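Local coordinates for single-stranded DNA-binding protein 1 (Streptomyces coelicolor, PDB 4DAM) that probably binds single-stranded DNA as a homotetramer, here represented by its OB-fold domain without the rest of the C-terminal region, at residues Thr66-Arg71 with Ser107-Ala112; Ile18-Asn23 with Leu43-Arg48; Asn14-Cys19 with Gly91-Arg96. The protein carries 1 engineered substitution. One frame throughout, in Å; residues are numbered along the deposited sequence. Where two conformers were deposited one is given.

Interaction 1 (Thr66-Arg71 with Ser107-Ala112); sequences TVWANR and SADIDA
Thr66, Val67 and Trp68 run parallel to Asp109, Ile110 and Asp111, and four backbone hydrogen bonds tie the two strands: Thr66 N to Ala108 O, Ile110 N to Thr66 O, Trp68 N to Ile110 O and Ala112 N to Trp68 O, the last at 2.8 Å. The buried side is apolar. Val67 CG1 meets Ala112 CB at 3.9 Å and CG2 faces Ile110 CB at 4.4 Å; Phe41, Leu43 and Val89 of other strands complete the barrel interior, with Phe65 of Val67's own strand packing on Ile110. The other face, with Thr66, Trp68 and Asp111, is partly exposed and carries a water at Thr66, though Asp109 is buried there. The Trp68 indole, its CG anti to the carbonyl carbon (chi1 -62°), brings its NE1 edge to the Asp109 carboxylate. Their planes are 65° apart; Asp109 OD1 sits in the indole plane, 3.6 Å from NE1, whereas OD2 approaches NE1 obliquely at 3.3 Å. A salt bridge from OD2 to Arg96 probably holds the carboxylate at the indole edge. Waters bridge both ends, one from Thr66 OG1 to Ala108 O, the other from Asn70 N to Ala112 O. In an OB-fold such a parallel pair closes the barrel, and the chemistry implies a seam sealed by backbone bonds and aliphatic groups inside, with a polar outer face where Arg96 probably balances the buried Asp109 charge.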
ATOM      1  N   THR A  66     -16.447  -3.094  -4.843  1.00 14.46           N
ATOM      2  CA  THR A  66     -16.796  -3.510  -6.198  1.00 14.29           C
ATOM      3  C   THR A  66     -15.528  -3.457  -7.027  1.00 15.32           C
ATOM      4  O   THR A  66     -14.891  -2.402  -7.144  1.00 15.74           O
ATOM      5  CB  THR A  66     -17.848  -2.608  -6.827  1.00 18.14           C
ATOM      6  OG1 THR A  66     -19.021  -2.629  -5.998  1.00 21.70           O
ATOM      7  CG2 THR A  66     -18.206  -3.092  -8.213  1.00 20.43           C
ATOM      8  N   VAL A  67     -15.137  -4.599  -7.549  1.00 13.59           N
ATOM      9  CA  VAL A  67     -13.936  -4.723  -8.349  1.00 13.08           C
ATOM     10  C   VAL A  67     -14.289  -4.719  -9.827  1.00 15.11           C
ATOM     11  O   VAL A  67     -15.155  -5.466 -10.287  1.00 14.90           O
ATOM     12  CB  VAL A  67     -13.144  -6.017  -8.026  1.00 13.40           C
ATOM     13  CG1 VAL A  67     -11.904  -6.129  -8.903  1.00 14.40           C
ATOM     14  CG2 VAL A  67     -12.793  -6.111  -6.539  1.00 14.94           C
ATOM     15  N   TRP A  68     -13.581  -3.860 -10.567  1.00 13.32           N
ATOM     16  CA  TRP A  68     -13.760  -3.700 -11.996  1.00 14.59           C
ATOM     17  C   TRP A  68     -12.501  -4.100 -12.718  1.00 14.60           C
ATOM     18  O   TRP A  68     -11.410  -3.719 -12.330  1.00 17.73           O
ATOM     19  CB  TRP A  68     -14.043  -2.248 -12.331  1.00 15.22           C
ATOM     20  CG  TRP A  68     -15.291  -1.703 -11.720  1.00 17.62           C
ATOM     21  CD1 TRP A  68     -15.455  -1.121 -10.467  1.00 20.63           C
ATOM     22  CD2 TRP A  68     -16.614  -1.693 -12.326  1.00 18.03           C
ATOM     23  NE1 TRP A  68     -16.754  -0.741 -10.274  1.00 21.47           N
ATOM     24  CE2 TRP A  68     -17.504  -1.067 -11.365  1.00 21.77           C
ATOM     25  CE3 TRP A  68     -17.123  -2.112 -13.544  1.00 22.87           C
ATOM     26  CZ2 TRP A  68     -18.849  -0.861 -11.637  1.00 23.70           C
ATOM     27  CZ3 TRP A  68     -18.494  -1.914 -13.799  1.00 25.70           C
ATOM     28  CH2 TRP A  68     -19.326  -1.321 -12.856  1.00 26.52           C
ATOM     29  N   ALA A  69     -12.653  -4.856 -13.791  1.00 14.03           N
ATOM     30  CA  ALA A  69     -11.548  -5.224 -14.646  1.00 16.26           C
ATOM     31  C   ALA A  69     -11.909  -4.988 -16.107  1.00 16.66           C
ATOM     32  O   ALA A  69     -13.081  -5.031 -16.487  1.00 16.67           O
ATOM     33  CB  ALA A  69     -11.151  -6.688 -14.405  1.00 19.72           C
ATOM     34  N   ASN A  70     -10.889  -4.745 -16.919  1.00 16.50           N
ATOM     35  CA  ASN A  70     -11.057  -4.537 -18.326  0.53 17.94           C
ATOM     36  C   ASN A  70     -10.041  -5.309 -19.174  1.00 17.84           C
ATOM     37  O   ASN A  70      -9.114  -5.912 -18.639  1.00 17.38           O
ATOM     38  CB  ASN A  70     -10.919  -3.035 -18.594  0.53 20.41           C
ATOM     39  CG  ASN A  70     -12.110  -2.255 -18.182  0.53 22.66           C
ATOM     40  OD1 ASN A  70     -13.124  -2.338 -18.804  0.53 31.99           O
ATOM     41  ND2 ASN A  70     -11.978  -1.474 -17.140  0.53 25.37           N
ATOM     42  N   ARG A  71     -10.222  -5.292 -20.488  1.00 21.33           N
ATOM     43  CA  ARG A  71      -9.270  -5.878 -21.420  1.00 23.70           C
ATOM     44  C   ARG A  71      -8.965  -7.347 -21.088  1.00 21.41           C
ATOM     45  O   ARG A  71      -9.898  -8.108 -20.743  1.00 19.03           O
ATOM     46  CB  ARG A  71      -8.028  -4.997 -21.510  1.00 29.57           C
ATOM     47  CG  ARG A  71      -8.382  -3.586 -21.998  1.00 39.14           C
ATOM     48  CD  ARG A  71      -7.329  -3.072 -22.952  1.00 48.74           C
ATOM     49  NE  ARG A  71      -7.515  -1.661 -23.323  1.00 62.61           N
ATOM     50  CZ  ARG A  71      -8.547  -1.189 -24.036  1.00 61.96           C
ATOM     51  NH1 ARG A  71      -9.536  -1.989 -24.452  1.00 60.01           N
ATOM     52  NH2 ARG A  71      -8.605   0.106 -24.321  1.00 68.95           N
ATOM     53  N   SER A 107     -19.410   4.255  -1.002  1.00 21.76           N
ATOM     54  CA  SER A 107     -18.984   2.899  -1.388  1.00 23.81           C
ATOM     55  C   SER A 107     -17.574   2.947  -2.004  1.00 22.19           C
ATOM     56  O   SER A 107     -17.081   3.984  -2.462  1.00 22.06           O
ATOM     57  CB  SER A 107     -19.957   2.250  -2.399  1.00 26.88           C
ATOM     58  OG  SER A 107     -19.928   2.908  -3.666  1.00 35.36           O
ATOM     59  N   ALA A 108     -16.934   1.788  -2.074  1.00 19.23           N
ATOM     60  CA  ALA A 108     -15.561   1.696  -2.556  1.00 17.18           C
ATOM     61  C   ALA A 108     -15.428   0.758  -3.769  1.00 17.82           C
ATOM     62  O   ALA A 108     -15.860  -0.411  -3.743  1.00 21.04           O
ATOM     63  CB  ALA A 108     -14.692   1.243  -1.406  1.00 16.99           C
ATOM     64  N   ASP A 109     -14.826   1.274  -4.830  1.00 17.92           N
ATOM     65  CA  ASP A 109     -14.523   0.534  -6.072  1.00 18.45           C
ATOM     66  C   ASP A 109     -13.007   0.296  -6.126  1.00 18.50           C
ATOM     67  O   ASP A 109     -12.218   1.127  -5.652  1.00 18.82           O
ATOM     68  CB  ASP A 109     -14.868   1.324  -7.325  1.00 20.94           C
ATOM     69  CG  ASP A 109     -16.354   1.415  -7.635  1.00 27.76           C
ATOM     70  OD1 ASP A 109     -17.191   0.794  -6.996  1.00 31.06           O
ATOM     71  OD2 ASP A 109     -16.709   2.138  -8.579  1.00 38.71           O
ATOM     72  N   ILE A 110     -12.605  -0.820  -6.718  1.00 14.84           N
ATOM     73  CA  ILE A 110     -11.208  -1.053  -7.069  1.00 14.08           C
ATOM     74  C   ILE A 110     -11.142  -1.270  -8.575  1.00 15.14           C
ATOM     75  O   ILE A 110     -11.788  -2.166  -9.113  1.00 15.61           O
ATOM     76  CB  ILE A 110     -10.582  -2.277  -6.356  1.00 12.81           C
ATOM     77  CG1 ILE A 110     -10.642  -2.124  -4.852  1.00 16.19           C
ATOM     78  CG2 ILE A 110      -9.125  -2.488  -6.838  1.00 14.79           C
ATOM     79  CD1 ILE A 110     -10.201  -3.343  -4.062  1.00 18.19           C
ATOM     80  N   ASP A 111     -10.416  -0.409  -9.260  1.00 15.34           N
ATOM     81  CA  ASP A 111     -10.129  -0.580 -10.669  1.00 15.39           C
ATOM     82  C   ASP A 111      -8.888  -1.465 -10.770  1.00 16.12           C
ATOM     83  O   ASP A 111      -7.758  -1.014 -10.544  1.00 15.98           O
ATOM     84  CB  ASP A 111      -9.936   0.781 -11.346  1.00 19.39           C
ATOM     85  CG  ASP A 111     -11.244   1.582 -11.463  1.00 26.65           C
ATOM     86  OD1 ASP A 111     -12.352   1.023 -11.281  1.00 32.13           O
ATOM     87  OD2 ASP A 111     -11.176   2.798 -11.745  1.00 33.68           O
ATOM     88  N   ALA A 112      -9.113  -2.744 -11.046  1.00 14.92           N
ATOM     89  CA  ALA A 112      -8.067  -3.757 -10.879  1.00 13.55           C
ATOM     90  C   ALA A 112      -7.013  -3.716 -11.937  1.00 15.17           C
ATOM     91  O   ALA A 112      -7.320  -3.558 -13.124  1.00 17.80           O
ATOM     92  CB  ALA A 112      -8.655  -5.170 -10.839  1.00 15.39           C
TER
HETATM   93  O   HOH W   1     -18.896  -0.832  -4.046  1.00 37.11           O
HETATM   94  O   HOH W   2      -8.288  -4.225 -15.759  1.00 22.57           O

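Interaction 2 (Ile18-Asn23 with Leu43-Arg48); sequences ICAVGN and LAVTAR
The first hairpin of the OB-fold, made of strands 17-33 and 36-51, is joined here where Asn23 faces Ala44 as an antiparallel hydrogen-bonded pair. Asn23 N donates to Ala44 O at 2.9 Å and Ala44 N returns the bond to Asn23 O, almost perfectly straight at 178°. Beyond this pair the strands diverge, for the short segments make an angle of 108° with each other. Gly22 stands at the parting. Having no side chain, it lets the two backbones close to 4.3 Å between its CA and Val45 CA, and its CA comes to 3.2 Å from Ala44 O in a CA-H...O contact. Three apolar residues fill the angle between the strands. Leu43 has CG anti to the backbone N (chi1 180°), which carries its two methyls toward strand 17-33: CD2 touches Ala20 CB at 3.7 Å, and CD1 lies against the Gly22-Asn23 peptide, 3.7 Å from Asn23 N. Val45 divides its branches in a similar way, CG1 coming to 3.4 Å from Val21 O while CG2 meets Ala20 CB at 3.9 Å. Ala20 is thus gripped by both, and its methyl also rests on Ile110 of strand 103-112. Gly22 O accepts a hydrogen bond from Arg121 NH2, and Val21 packs on Gln90 of the third subunit. The first strand of an OB barrel bends strongly so as to serve two neighbours; the chemistry here is consistent with that, two backbone bonds at Asn23 and Ala44, next to the glycine, fixing the register while methyl groups bridge the widening gap, where Ile16 and Asn14 of the second subunit pack on Ala20 and Val45.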
ATOM      1  N   ILE A  18      -4.285   0.086  -3.846  1.00 16.98           N
ATOM      2  CA  ILE A  18      -4.678  -0.794  -2.763  1.00 18.53           C
ATOM      3  C   ILE A  18      -4.396  -2.224  -3.178  1.00 17.56           C
ATOM      4  O   ILE A  18      -4.485  -2.562  -4.361  1.00 16.50           O
ATOM      5  CB  ILE A  18      -6.186  -0.600  -2.464  1.00 18.82           C
ATOM      6  CG1 ILE A  18      -6.723  -1.480  -1.359  1.00 28.42           C
ATOM      7  CG2 ILE A  18      -7.036  -0.918  -3.665  1.00 26.54           C
ATOM      8  CD1 ILE A  18      -8.197  -1.160  -1.134  1.00 28.87           C
ATOM      9  N   CYS A  19      -4.042  -3.043  -2.200  1.00 16.19           N
ATOM     10  CA  CYS A  19      -3.983  -4.484  -2.404  1.00 19.78           C
ATOM     11  C   CYS A  19      -4.924  -5.089  -1.376  1.00 21.99           C
ATOM     12  O   CYS A  19      -4.821  -4.797  -0.172  1.00 26.45           O
ATOM     13  CB  CYS A  19      -2.570  -4.991  -2.221  0.33 21.88           C
ATOM     14  SG  CYS A  19      -2.583  -6.798  -2.309  0.36 23.17           S
ATOM     15  N   ALA A  20      -5.893  -5.854  -1.864  1.00 20.39           N
ATOM     16  CA  ALA A  20      -7.005  -6.383  -1.048  1.00 19.08           C
ATOM     17  C   ALA A  20      -7.005  -7.900  -1.223  1.00 21.90           C
ATOM     18  O   ALA A  20      -6.915  -8.405  -2.342  1.00 20.61           O
ATOM     19  CB  ALA A  20      -8.342  -5.783  -1.499  1.00 22.19           C
ATOM     20  N   VAL A  21      -7.018  -8.606  -0.109  1.00 18.79           N
ATOM     21  CA  VAL A  21      -7.029 -10.065  -0.102  1.00 17.80           C
ATOM     22  C   VAL A  21      -8.345 -10.484   0.507  1.00 17.63           C
ATOM     23  O   VAL A  21      -8.620 -10.201   1.676  1.00 18.70           O
ATOM     24  CB  VAL A  21      -5.841 -10.588   0.706  1.00 22.52           C
ATOM     25  CG1 VAL A  21      -5.814 -12.121   0.684  1.00 26.44           C
ATOM     26  CG2 VAL A  21      -4.545 -10.005   0.148  1.00 25.57           C
ATOM     27  N   GLY A  22      -9.196 -11.127  -0.287  1.00 15.64           N
ATOM     28  CA  GLY A  22     -10.500 -11.448   0.182  1.00 16.58           C
ATOM     29  C   GLY A  22     -11.144 -12.549  -0.623  1.00 17.14           C
ATOM     30  O   GLY A  22     -10.476 -13.347  -1.226  1.00 19.70           O
ATOM     31  N   ASN A  23     -12.465 -12.571  -0.594  1.00 14.64           N
ATOM     32  CA  ASN A  23     -13.225 -13.568  -1.303  1.00 15.46           C
ATOM     33  C   ASN A  23     -14.218 -12.945  -2.261  1.00 15.33           C
ATOM     34  O   ASN A  23     -14.833 -11.925  -1.965  1.00 15.92           O
ATOM     35  CB  ASN A  23     -13.925 -14.498  -0.315  1.00 19.00           C
ATOM     36  CG  ASN A  23     -12.920 -15.329   0.465  1.00 21.85           C
ATOM     37  OD1 ASN A  23     -12.621 -16.455   0.112  1.00 30.96           O
ATOM     38  ND2 ASN A  23     -12.364 -14.752   1.484  1.00 27.82           N
ATOM     39  N   LEU A  43     -16.147  -7.949  -3.804  1.00 14.22           N
ATOM     40  CA  LEU A  43     -15.062  -8.553  -3.040  1.00 12.85           C
ATOM     41  C   LEU A  43     -15.278  -8.267  -1.559  1.00 15.87           C
ATOM     42  O   LEU A  43     -15.483  -7.113  -1.162  1.00 16.35           O
ATOM     43  CB  LEU A  43     -13.717  -7.961  -3.462  1.00 14.18           C
ATOM     44  CG  LEU A  43     -12.457  -8.483  -2.751  1.00 14.93           C
ATOM     45  CD1 LEU A  43     -12.135  -9.912  -3.190  1.00 17.31           C
ATOM     46  CD2 LEU A  43     -11.265  -7.549  -3.001  1.00 17.93           C
ATOM     47  N   ALA A  44     -15.225  -9.313  -0.749  1.00 14.75           N
ATOM     48  CA  ALA A  44     -15.332  -9.205   0.716  1.00 15.16           C
ATOM     49  C   ALA A  44     -13.977  -9.425   1.354  1.00 16.39           C
ATOM     50  O   ALA A  44     -13.381 -10.492   1.199  1.00 16.73           O
ATOM     51  CB  ALA A  44     -16.321 -10.228   1.265  1.00 18.61           C
ATOM     52  N   VAL A  45     -13.513  -8.421   2.105  1.00 15.84           N
ATOM     53  CA  VAL A  45     -12.216  -8.475   2.751  1.00 16.23           C
ATOM     54  C   VAL A  45     -12.418  -8.371   4.266  1.00 18.89           C
ATOM     55  O   VAL A  45     -12.796  -7.312   4.782  1.00 18.77           O
ATOM     56  CB  VAL A  45     -11.308  -7.326   2.239  1.00 16.41           C
ATOM     57  CG1 VAL A  45      -9.946  -7.337   2.927  1.00 18.92           C
ATOM     58  CG2 VAL A  45     -11.192  -7.346   0.718  1.00 17.16           C
ATOM     59  N   THR A  46     -12.199  -9.477   4.968  1.00 19.02           N
ATOM     60  CA  THR A  46     -12.485  -9.538   6.402  1.00 20.32           C
ATOM     61  C   THR A  46     -11.196  -9.495   7.212  1.00 19.91           C
ATOM     62  O   THR A  46     -10.328 -10.359   7.058  1.00 22.88           O
ATOM     63  CB  THR A  46     -13.310 -10.795   6.751  1.00 24.01           C
ATOM     64  OG1 THR A  46     -14.526 -10.767   6.011  1.00 26.13           O
ATOM     65  CG2 THR A  46     -13.660 -10.822   8.242  1.00 25.75           C
ATOM     66  N   ALA A  47     -11.066  -8.471   8.054  1.00 20.12           N
ATOM     67  CA  ALA A  47      -9.952  -8.372   8.995  1.00 19.77           C
ATOM     68  C   ALA A  47     -10.192  -9.410  10.085  1.00 22.16           C
ATOM     69  O   ALA A  47     -11.332  -9.733  10.392  1.00 25.17           O
ATOM     70  CB  ALA A  47      -9.870  -6.967   9.591  1.00 25.44           C
ATOM     71  N   ARG A  48      -9.110  -9.934  10.623  1.00 25.94           N
ATOM     72  CA  ARG A  48      -9.174 -10.950  11.688  1.00 32.43           C
ATOM     73  C   ARG A  48      -8.226 -10.566  12.789  1.00 40.11           C
ATOM     74  O   ARG A  48      -7.197  -9.934  12.535  1.00 39.06           O
ATOM     75  CB  ARG A  48      -8.790 -12.319  11.133  1.00 37.61           C
ATOM     76  CG  ARG A  48      -9.744 -12.828  10.083  1.00 39.96           C
ATOM     77  CD  ARG A  48      -9.235 -14.122   9.481  1.00 49.54           C
ATOM     78  NE  ARG A  48      -9.917 -14.414   8.167  1.00 61.12           N
ATOM     79  CZ  ARG A  48      -9.749 -13.687   7.039  1.00 62.77           C
ATOM     80  NH1 ARG A  48      -8.918 -12.643   6.993  1.00 57.13           N
ATOM     81  NH2 ARG A  48     -10.411 -14.015   5.921  1.00 70.79           N
TER

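Interaction 3 (Asn14-Cys19 with Gly91-Arg96). Engineered in segment 14-19: Ile16 (natural residue Thr).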
ATOM      1  N   ASN A  14      -0.976  10.825  -7.869  1.00 28.02           N
ATOM      2  CA  ASN A  14      -1.788  10.763  -6.681  1.00 25.10           C
ATOM      3  C   ASN A  14      -3.013   9.850  -6.766  1.00 23.67           C
ATOM      4  O   ASN A  14      -4.075  10.149  -6.229  1.00 24.37           O
ATOM      5  CB  ASN A  14      -2.209  12.153  -6.261  1.00 29.18           C
ATOM      6  CG  ASN A  14      -2.504  12.228  -4.807  1.00 31.04           C
ATOM      7  OD1 ASN A  14      -3.404  12.949  -4.401  1.00 37.82           O
ATOM      8  ND2 ASN A  14      -1.768  11.453  -4.004  1.00 30.25           N
ATOM      9  N   GLU A  15      -2.851   8.745  -7.466  1.00 23.56           N
ATOM     10  CA  GLU A  15      -3.813   7.669  -7.410  1.00 25.07           C
ATOM     11  C   GLU A  15      -3.532   6.937  -6.106  1.00 25.42           C
ATOM     12  O   GLU A  15      -2.405   6.925  -5.592  1.00 26.94           O
ATOM     13  CB  GLU A  15      -3.626   6.727  -8.601  1.00 30.55           C
ATOM     14  CG  GLU A  15      -3.956   7.369  -9.921  1.00 36.28           C
ATOM     15  CD  GLU A  15      -5.409   7.224 -10.303  1.00 39.23           C
ATOM     16  OE1 GLU A  15      -6.261   6.932  -9.429  0.70 37.36           O
ATOM     17  OE2 GLU A  15      -5.705   7.390 -11.498  0.50 45.09           O
ATOM     18  N   ILE A  16      -4.563   6.351  -5.541  1.00 23.72           N
ATOM     19  CA  ILE A  16      -4.417   5.585  -4.330  1.00 24.30           C
ATOM     20  C   ILE A  16      -4.462   4.107  -4.715  1.00 24.83           C
ATOM     21  O   ILE A  16      -5.492   3.627  -5.142  1.00 23.54           O
ATOM     22  CB  ILE A  16      -5.553   5.937  -3.350  1.00 30.21           C
ATOM     23  CG1 ILE A  16      -5.614   7.468  -3.185  0.80 28.64           C
ATOM     24  CG2 ILE A  16      -5.310   5.247  -2.010  1.00 32.32           C
ATOM     25  CD1 ILE A  16      -6.967   8.086  -2.842  1.00 26.28           C
ATOM     26  N   MET A  17      -3.331   3.415  -4.599  1.00 26.13           N
ATOM     27  CA  MET A  17      -3.263   1.991  -4.884  1.00 25.05           C
ATOM     28  C   MET A  17      -3.700   1.242  -3.628  1.00 25.88           C
ATOM     29  O   MET A  17      -3.592   1.728  -2.487  1.00 33.76           O
ATOM     30  CB  MET A  17      -1.829   1.560  -5.235  1.00 34.56           C
ATOM     31  CG  MET A  17      -1.286   2.097  -6.540  1.00 40.65           C
ATOM     32  SD  MET A  17      -2.415   1.969  -7.923  0.60 40.86           S
ATOM     33  CE  MET A  17      -2.733   0.141  -8.149  1.00 18.42           C
ATOM     34  N   ILE A  18      -4.285   0.086  -3.846  1.00 16.98           N
ATOM     35  CA  ILE A  18      -4.678  -0.794  -2.763  1.00 18.53           C
ATOM     36  C   ILE A  18      -4.396  -2.224  -3.178  1.00 17.56           C
ATOM     37  O   ILE A  18      -4.485  -2.562  -4.361  1.00 16.50           O
ATOM     38  CB  ILE A  18      -6.186  -0.600  -2.464  1.00 18.82           C
ATOM     39  CG1 ILE A  18      -6.723  -1.480  -1.359  1.00 28.42           C
ATOM     40  CG2 ILE A  18      -7.036  -0.918  -3.665  1.00 26.54           C
ATOM     41  CD1 ILE A  18      -8.197  -1.160  -1.134  1.00 28.87           C
ATOM     42  N   CYS A  19      -4.042  -3.043  -2.200  1.00 16.19           N
ATOM     43  CA  CYS A  19      -3.983  -4.484  -2.404  1.00 19.78           C
ATOM     44  C   CYS A  19      -4.924  -5.089  -1.376  1.00 21.99           C
ATOM     45  O   CYS A  19      -4.821  -4.797  -0.172  1.00 26.45           O
ATOM     46  CB  CYS A  19      -2.570  -4.991  -2.221  0.33 21.88           C
ATOM     47  SG  CYS A  19      -2.583  -6.798  -2.309  0.36 23.17           S
ATOM     48  N   GLY A  91      -5.133  -2.773  -7.270  1.00 14.74           N
ATOM     49  CA  GLY A  91      -5.645  -1.798  -8.208  1.00 16.09           C
ATOM     50  C   GLY A  91      -5.857  -0.448  -7.580  1.00 15.89           C
ATOM     51  O   GLY A  91      -5.418  -0.201  -6.466  1.00 17.64           O
ATOM     52  N   ARG A  92      -6.522   0.429  -8.318  1.00 14.88           N
ATOM     53  CA  ARG A  92      -6.718   1.801  -7.874  1.00 14.08           C
ATOM     54  C   ARG A  92      -8.035   1.943  -7.135  1.00 14.56           C
ATOM     55  O   ARG A  92      -9.091   1.531  -7.637  1.00 17.08           O
ATOM     56  CB  ARG A  92      -6.707   2.731  -9.088  1.00 17.10           C
ATOM     57  CG  ARG A  92      -5.351   2.763  -9.749  1.00 24.22           C
ATOM     58  CD  ARG A  92      -5.206   3.719 -10.890  1.00 31.86           C
ATOM     59  NE  ARG A  92      -5.320   3.055 -12.180  1.00 43.28           N
ATOM     60  CZ  ARG A  92      -4.335   2.369 -12.777  1.00 40.04           C
ATOM     61  NH1 ARG A  92      -3.126   2.238 -12.225  1.00 50.19           N
ATOM     62  NH2 ARG A  92      -4.568   1.813 -13.946  1.00 48.39           N
ATOM     63  N   LEU A  93      -7.980   2.542  -5.960  1.00 14.14           N
ATOM     64  CA  LEU A  93      -9.164   2.739  -5.129  1.00 14.44           C
ATOM     65  C   LEU A  93      -9.933   3.976  -5.567  1.00 16.13           C
ATOM     66  O   LEU A  93      -9.344   5.053  -5.702  1.00 15.41           O
ATOM     67  CB  LEU A  93      -8.749   2.904  -3.669  1.00 15.71           C
ATOM     68  CG  LEU A  93      -9.839   3.168  -2.617  1.00 16.37           C
ATOM     69  CD1 LEU A  93     -10.772   1.971  -2.470  1.00 20.41           C
ATOM     70  CD2 LEU A  93      -9.260   3.585  -1.270  1.00 19.10           C
ATOM     71  N   LYS A  94     -11.239   3.811  -5.761  1.00 16.21           N
ATOM     72  CA  LYS A  94     -12.143   4.929  -6.035  1.00 17.88           C
ATOM     73  C   LYS A  94     -13.299   4.915  -5.044  1.00 18.63           C
ATOM     74  O   LYS A  94     -14.106   3.991  -5.047  1.00 19.22           O
ATOM     75  CB  LYS A  94     -12.632   4.874  -7.480  1.00 23.58           C
ATOM     76  CG  LYS A  94     -11.523   4.823  -8.541  1.00 26.26           C
ATOM     77  CD  LYS A  94     -10.804   6.146  -8.668  1.00 30.19           C
ATOM     78  CE  LYS A  94      -9.459   6.110  -9.406  0.50 30.90           C
ATOM     79  NZ  LYS A  94      -8.912   7.498  -9.581  0.50 34.96           N
ATOM     80  N   VAL A  95     -13.353   5.947  -4.193  1.00 15.20           N
ATOM     81  CA  VAL A  95     -14.412   6.115  -3.192  1.00 16.00           C
ATOM     82  C   VAL A  95     -15.493   6.940  -3.855  1.00 18.57           C
ATOM     83  O   VAL A  95     -15.221   8.020  -4.363  1.00 17.89           O
ATOM     84  CB  VAL A  95     -13.929   6.881  -1.922  1.00 16.82           C
ATOM     85  CG1 VAL A  95     -15.084   7.183  -0.944  1.00 17.44           C
ATOM     86  CG2 VAL A  95     -12.784   6.128  -1.259  1.00 20.43           C
ATOM     87  N   ARG A  96     -16.700   6.403  -3.888  1.00 19.58           N
ATOM     88  CA  ARG A  96     -17.806   7.004  -4.653  1.00 22.69           C
ATOM     89  C   ARG A  96     -19.017   7.293  -3.769  1.00 23.45           C
ATOM     90  O   ARG A  96     -19.243   6.581  -2.819  1.00 22.34           O
ATOM     91  CB  ARG A  96     -18.154   6.030  -5.786  1.00 28.78           C
ATOM     92  CG  ARG A  96     -17.019   5.847  -6.766  1.00 37.35           C
ATOM     93  CD  ARG A  96     -17.463   5.452  -8.150  1.00 40.24           C
ATOM     94  NE  ARG A  96     -16.379   5.096  -9.086  1.00 43.53           N
ATOM     95  CZ  ARG A  96     -15.655   5.929  -9.837  1.00 39.31           C
ATOM     96  NH1 ARG A  96     -15.817   7.251  -9.778  1.00 44.44           N
ATOM     97  NH2 ARG A  96     -14.733   5.414 -10.662  1.00 49.48           N
TER
HETATM   98  O   HOH W   3      -7.079   6.147  -6.805  1.00 25.11           O
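Glu15 reaches across to Arg92 and Lys94 near the start of strand 17-33. From CB, which lies 4.1 Å from Arg92 CD, the chain passes to CG, anti to the carbonyl carbon (chi1 -67°) and still beside that same Arg92 methylene. A bend at chi2 (-89°) then swings the carboxylate across the Arg92 CD methylene, so that Glu15 CD is 3.6 Å from Arg92 CD. At the tip the two oxygens part company. OE1 takes the ammonium of Lys94 in a salt bridge, OE1 to NZ 2.7 Å, met on the syn side about 20° out of the carboxylate plane; OE2 is hydrogen-bonded to Tyr49 OH of the second subunit. Arg92 adds positive charge close to OE2 without turning an N-H at it, so the carboxylate probably keeps its negative charge. A water accepts from Ile16 N and lies near both OE1 and Leu93 O. Further along, Met17 lies alongside Arg92, its SD 3.5 Å from Arg92 CG, and its chain, bent twice, brings CE to 3.2 Å from Gly91 O. On the opposite face Ile18 CG2 also approaches Gly91 O, at 3.3 Å, and packs more loosely on Leu93 CB. Ile16 is an engineered residue, and its CG2 meets Leu93 CD2 loosely. Backbone bonds secure the register: Leu93 N to Ile16 O at 2.8 Å, and Ile18 and Gly91 bonded to each other in both directions. Antiparallel pairing of the first strand with the fourth, beside its pairing with the second, is typical of the five-stranded OB barrel.

In the fold
All three interactions stitch one barrel, but at different seams. Interactions 2 and 3 share strand 17-33, one pairing it with strand 36-51, the other with strand 86-100; of the two, Ile18 contributes only to interaction 3. Interaction 1 adds the parallel seam between strands 56-70 and 103-112. Ile110 links the set, packing on Ile18, Ala20 and Gly91, and Val67 leans on Leu43. Interactions 2 and 3 are buried and border the second subunit extensively; interaction 1 is partly buried. Interaction 2 is almost wholly apolar apart from its backbone. Interaction 3, farthest from the chain centre, has a salt bridge across its own segments, whereas Asp109 of interaction 1 pairs with Arg96 of 91-96.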